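Local coordinates for protein RNA-directed RNA polymerase (Infectious pancreatic necrosis virus, PDB 3ZED) that catalyses template-directed RNA synthesis from ribonucleoside triphosphates, serving as the viral RNA-dependent RNA polymerase, and probably also occurs covalently attached to the genomic RNA, at residues 246-252 and 295-301. Sequence-based numbering, arbitrary orientation.
Sequences SAGLPYI and WYLSCGL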
loop_
_atom_site.group_PDB
_atom_site.type_symbol
_atom_site.label_atom_id
_atom_site.label_comp_id
_atom_site.label_asym_id
_atom_site.label_seq_id
_atom_site.Cartn_x
_atom_site.Cartn_y
_atom_site.Cartn_z
ATOM N N SER B 246 0.617 -2.910 15.143
ATOM C CA SER B 246 -0.492 -3.489 15.888
ATOM C C SER B 246 -0.742 -4.957 15.524
ATOM O O SER B 246 -0.724 -5.326 14.349
ATOM C CB SER B 246 -1.764 -2.673 15.643
ATOM O OG SER B 246 -2.869 -3.202 16.362
ATOM N N ALA B 247 -0.993 -5.790 16.548
ATOM C CA ALA B 247 -1.349 -7.190 16.369
ATOM C C ALA B 247 -2.761 -7.319 15.790
ATOM O O ALA B 247 -3.063 -8.291 15.097
ATOM C CB ALA B 247 -1.270 -7.919 17.702
ATOM N N GLY B 248 -3.612 -6.350 16.104
ATOM C CA GLY B 248 -5.020 -6.356 15.719
ATOM C C GLY B 248 -5.776 -7.371 16.561
ATOM O O GLY B 248 -5.234 -7.895 17.547
ATOM N N LEU B 249 -7.029 -7.667 16.170
ATOM C CA LEU B 249 -7.853 -8.650 16.873
ATOM C C LEU B 249 -7.219 -10.049 16.786
ATOM O O LEU B 249 -6.601 -10.366 15.768
ATOM C CB LEU B 249 -9.293 -8.697 16.330
ATOM C CG LEU B 249 -10.169 -7.461 16.510
ATOM C CD1 LEU B 249 -11.583 -7.744 16.041
ATOM C CD2 LEU B 249 -10.237 -7.026 17.954
ATOM N N PRO B 250 -7.295 -10.873 17.853
ATOM C CA PRO B 250 -7.980 -10.644 19.136
ATOM C C PRO B 250 -7.032 -10.137 20.237
ATOM O O PRO B 250 -7.284 -10.395 21.423
ATOM C CB PRO B 250 -8.547 -12.033 19.449
ATOM C CG PRO B 250 -7.567 -13.014 18.806
ATOM C CD PRO B 250 -6.746 -12.242 17.789
ATOM N N TYR B 251 -5.963 -9.400 19.858
ATOM C CA TYR B 251 -4.984 -8.912 20.834
ATOM C C TYR B 251 -4.865 -7.388 20.848
ATOM O O TYR B 251 -3.824 -6.849 20.467
ATOM C CB TYR B 251 -3.601 -9.572 20.618
ATOM C CG TYR B 251 -3.678 -11.084 20.571
ATOM C CD1 TYR B 251 -3.939 -11.825 21.722
ATOM C CD2 TYR B 251 -3.541 -11.770 19.370
ATOM C CE1 TYR B 251 -4.067 -13.211 21.676
ATOM C CE2 TYR B 251 -3.671 -13.156 19.311
ATOM C CZ TYR B 251 -3.946 -13.870 20.466
ATOM O OH TYR B 251 -4.057 -15.235 20.415
ATOM N N ILE B 252 -5.894 -6.699 21.373
ATOM C CA ILE B 252 -5.875 -5.235 21.481
ATOM C C ILE B 252 -4.831 -4.815 22.541
ATOM O O ILE B 252 -4.758 -5.402 23.629
ATOM C CB ILE B 252 -7.290 -4.650 21.772
ATOM C CG1 ILE B 252 -8.214 -4.802 20.530
ATOM C CG2 ILE B 252 -7.222 -3.175 22.225
ATOM C CD1 ILE B 252 -9.696 -4.848 20.849
ATOM N N TRP B 295 -14.358 -15.328 13.039
ATOM C CA TRP B 295 -14.973 -14.096 12.508
ATOM C C TRP B 295 -14.044 -12.881 12.674
ATOM O O TRP B 295 -13.988 -12.032 11.785
ATOM C CB TRP B 295 -16.342 -13.805 13.183
ATOM C CG TRP B 295 -16.248 -13.388 14.632
ATOM C CD1 TRP B 295 -16.323 -14.203 15.727
ATOM C CD2 TRP B 295 -15.987 -12.063 15.137
ATOM N NE1 TRP B 295 -16.139 -13.468 16.881
ATOM C CE2 TRP B 295 -15.883 -12.161 16.544
ATOM C CE3 TRP B 295 -15.799 -10.803 14.530
ATOM C CZ2 TRP B 295 -15.640 -11.042 17.358
ATOM C CZ3 TRP B 295 -15.527 -9.709 15.333
ATOM C CH2 TRP B 295 -15.484 -9.827 16.732
ATOM N N TYR B 296 -13.323 -12.803 13.827
ATOM C CA TYR B 296 -12.472 -11.687 14.227
ATOM C C TYR B 296 -11.275 -11.507 13.297
ATOM O O TYR B 296 -10.689 -10.422 13.270
ATOM C CB TYR B 296 -12.042 -11.834 15.694
ATOM C CG TYR B 296 -11.420 -13.168 16.039
ATOM C CD1 TYR B 296 -10.051 -13.377 15.901
ATOM C CD2 TYR B 296 -12.195 -14.210 16.535
ATOM C CE1 TYR B 296 -9.476 -14.607 16.196
ATOM C CE2 TYR B 296 -11.630 -15.441 16.851
ATOM C CZ TYR B 296 -10.267 -15.635 16.690
ATOM O OH TYR B 296 -9.697 -16.844 17.013
ATOM N N LEU B 297 -10.951 -12.537 12.490
ATOM C CA LEU B 297 -9.879 -12.461 11.503
ATOM C C LEU B 297 -10.302 -11.605 10.295
ATOM O O LEU B 297 -9.466 -11.306 9.439
ATOM C CB LEU B 297 -9.431 -13.862 11.054
ATOM C CG LEU B 297 -8.705 -14.748 12.085
ATOM C CD1 LEU B 297 -8.141 -15.986 11.421
ATOM C CD2 LEU B 297 -7.584 -14.000 12.799
ATOM N N SER B 298 -11.579 -11.172 10.251
ATOM C CA SER B 298 -12.094 -10.311 9.183
ATOM C C SER B 298 -12.477 -8.909 9.697
ATOM O O SER B 298 -13.123 -8.154 8.968
ATOM C CB SER B 298 -13.308 -10.953 8.525
ATOM O OG SER B 298 -14.452 -10.809 9.355
ATOM N N CYS B 299 -12.115 -8.583 10.953
ATOM C CA CYS B 299 -12.479 -7.317 11.580
ATOM C C CYS B 299 -11.228 -6.524 11.911
ATOM O O CYS B 299 -10.410 -6.958 12.726
ATOM C CB CYS B 299 -13.343 -7.562 12.816
ATOM S SG CYS B 299 -14.108 -6.068 13.513
ATOM N N GLY B 300 -11.061 -5.393 11.229
ATOM C CA GLY B 300 -9.891 -4.542 11.409
ATOM C C GLY B 300 -10.089 -3.463 12.448
ATOM O O GLY B 300 -11.184 -2.908 12.565
ATOM N N LEU B 301 -9.041 -3.157 13.223
ATOM C CA LEU B 301 -9.098 -2.047 14.182
ATOM C C LEU B 301 -9.099 -0.743 13.383
ATOM O O LEU B 301 -8.254 -0.590 12.498
ATOM C CB LEU B 301 -7.913 -2.064 15.175
ATOM C CG LEU B 301 -7.717 -3.300 16.043
ATOM C CD1 LEU B 301 -6.502 -3.115 16.941
ATOM C CD2 LEU B 301 -8.977 -3.627 16.868
HETATM O O HOH W 1 -7.847 -6.188 13.818
#
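Leu249 reaches from the loop 246-252 into the bend where the 3-10 turn 295-298 passes into the strand beginning at Cys299. Its two methyls divide the work: CD1 lies 3.7 Å from Cys299 CB and also touches Tyr296 CB, whereas CD2 meets Leu301 CD2 at 3.8 Å. With CG anti to the carbonyl carbon (chi1 -65°), CG and CD1 are brought against Cys299 O, CD1 at 3.6 Å. Pro250, which follows a cis peptide bond, sets CG 3.6 Å from Tyr296 CE1, approaching the ring obliquely; Leu266 of helix 260-278 touches both side chains. Between the backbones a single water takes the N-H of Leu249 (2.9 Å from N to the water) and donates to Cys299 O, with a weak third bond from Leu301 N. Leu249 and Leu301 form the tightly packed, buried centre; the contact becomes more open at the partly exposed Ile252, whose CG1 touches Leu301 CD2, and Ser246, whose OG lies 3.7 Å from Leu301 CD1. Leu458 of the parallel strand 456-459 touches Leu249, Ile252 and Leu301. The contact thus packs a predicted, P-loop-like GTP-binding segment against the 3-10 turn and first residues of mixed-sheet strand 299-310.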